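Local coordinates for protein nisin leader peptide-processing serine protease NisP (Lactococcus lactis subsp. lactis, PDB 4MZD) that probably acts as a subtilisin-like serine endopeptidase that removes the leader peptide from the nisin precursor during biosynthesis of this antibiotic, at residues A476-R479 / N480-G483. Numbering follows the deposited sequence.
Sequences ANNR and NSRG
Asn478 and Ser481 meet round a tight turn because their first torsions send one side chain forward and the other back across it. In Asn478, CG stands between the backbone N and the carbonyl carbon (chi1 59°), carrying OD1 forward over the turn; in Ser481, OG lies beside its own N, anti to the carbonyl carbon (chi1 -68°), and reaches back. The backbone forms a type I beta turn, closed by Ser481 N to Asn478 O at 3.0 Å. Two side-chain bonds reinforce it. Asn478 OD1 accepts from Asn480 N at 2.8 Å, which makes an Asx turn inside the beta turn. From the other end, Ser481 OG lies 2.7 Å from Asn478 N and accepts its N-H (152° at the hydrogen), tying the last residue of the turn to the first. The amide of Asn478 is also held at its nitrogen: ND2 donates to Ala476 O at 2.9 Å, almost within the amide plane, so both ends fix its rotation. Water continues the chain of bonds. One molecule donates to OD1 of both Asn478 and Asn480, while a second donates to Asn480 OD1 and accepts from Arg479 NH1 at 3.2 Å, at the edge of the guanidinium. Asn480 and Arg479 run side by side, and this second water links them. The Arg479 side chain lies about 10 Å from those of the predicted catalytic His147 and Ser353. The turn belongs to the C-terminal segment of the subtilisin-like protease chain, which resumes at the surface after the unmodelled residues 408-475. Arg267 NE donates a hydrogen bond to Asn480 O, and salt bridges from Arg482 to Asp217 and Asp221 anchor the exit to the loop between strand 214-215 and helix 222-238. The turn lies just before strand 486-487, which pairs antiparallel with strand 200-210.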
loop_
_atom_site.group_PDB
_atom_site.type_symbol
_atom_site.label_atom_id
_atom_site.label_comp_id
_atom_site.label_asym_id
_atom_site.label_seq_id
_atom_site.Cartn_x
_atom_site.Cartn_y
_atom_site.Cartn_z
ATOM N N ALA A 476 21.140 10.122 15.118
ATOM C CA ALA A 476 20.595 8.846 15.554
ATOM C C ALA A 476 19.847 8.169 14.412
ATOM O O ALA A 476 19.100 8.820 13.681
ATOM C CB ALA A 476 19.670 9.046 16.745
ATOM N N ASN A 477 20.055 6.865 14.256
ATOM C CA ASN A 477 19.288 6.082 13.292
ATOM C C ASN A 477 17.800 6.176 13.581
ATOM O O ASN A 477 17.384 6.221 14.739
ATOM C CB ASN A 477 19.724 4.619 13.310
ATOM C CG ASN A 477 21.075 4.410 12.671
ATOM O OD1 ASN A 477 21.659 5.339 12.113
ATOM N ND2 ASN A 477 21.580 3.184 12.737
ATOM N N ASN A 478 16.999 6.189 12.521
ATOM C CA ASN A 478 15.569 6.424 12.649
ATOM C C ASN A 478 14.786 5.825 11.477
ATOM O O ASN A 478 15.372 5.240 10.562
ATOM C CB ASN A 478 15.311 7.928 12.753
ATOM C CG ASN A 478 15.834 8.690 11.547
ATOM O OD1 ASN A 478 15.165 8.766 10.518
ATOM N ND2 ASN A 478 17.034 9.251 11.665
ATOM N N ARG A 479 13.465 5.976 11.510
ATOM C CA ARG A 479 12.585 5.399 10.494
ATOM C C ARG A 479 12.863 5.947 9.097
ATOM O O ARG A 479 12.539 5.312 8.086
ATOM C CB ARG A 479 11.124 5.670 10.853
ATOM C CG ARG A 479 10.244 4.437 10.858
ATOM C CD ARG A 479 8.788 4.784 11.131
ATOM N NE ARG A 479 8.125 5.316 9.945
ATOM C CZ ARG A 479 7.977 6.610 9.683
ATOM N NH1 ARG A 479 8.436 7.518 10.530
ATOM N NH2 ARG A 479 7.361 6.993 8.572
ATOM N N ASN A 480 13.450 7.135 9.049
ATOM C CA ASN A 480 13.785 7.784 7.791
ATOM C C ASN A 480 15.279 7.787 7.492
ATOM O O ASN A 480 15.720 8.504 6.605
ATOM C CB ASN A 480 13.245 9.217 7.763
ATOM C CG ASN A 480 11.736 9.271 7.675
ATOM O OD1 ASN A 480 11.065 9.755 8.591
ATOM N ND2 ASN A 480 11.193 8.780 6.573
ATOM N N SER A 481 16.063 6.980 8.208
ATOM C CA SER A 481 17.484 6.850 7.879
ATOM C C SER A 481 17.655 6.243 6.499
ATOM O O SER A 481 16.782 5.514 6.032
ATOM C CB SER A 481 18.208 5.967 8.895
ATOM O OG SER A 481 18.269 6.587 10.159
ATOM N N ARG A 482 18.783 6.524 5.851
ATOM C CA ARG A 482 19.050 5.927 4.553
ATOM C C ARG A 482 18.901 4.420 4.636
ATOM O O ARG A 482 19.438 3.780 5.545
ATOM C CB ARG A 482 20.456 6.277 4.082
ATOM C CG ARG A 482 20.676 7.755 3.897
ATOM C CD ARG A 482 22.137 8.037 3.629
ATOM N NE ARG A 482 22.572 7.483 2.354
ATOM C CZ ARG A 482 23.839 7.454 1.956
ATOM N NH1 ARG A 482 24.794 7.929 2.752
ATOM N NH2 ARG A 482 24.155 6.945 0.771
ATOM N N GLY A 483 18.177 3.857 3.678
ATOM C CA GLY A 483 18.031 2.420 3.577
ATOM C C GLY A 483 16.876 1.830 4.366
ATOM O O GLY A 483 16.572 0.651 4.198
HETATM O O HOH W 1 12.280 9.353 11.151
HETATM O O HOH W 2 8.291 10.359 9.045
#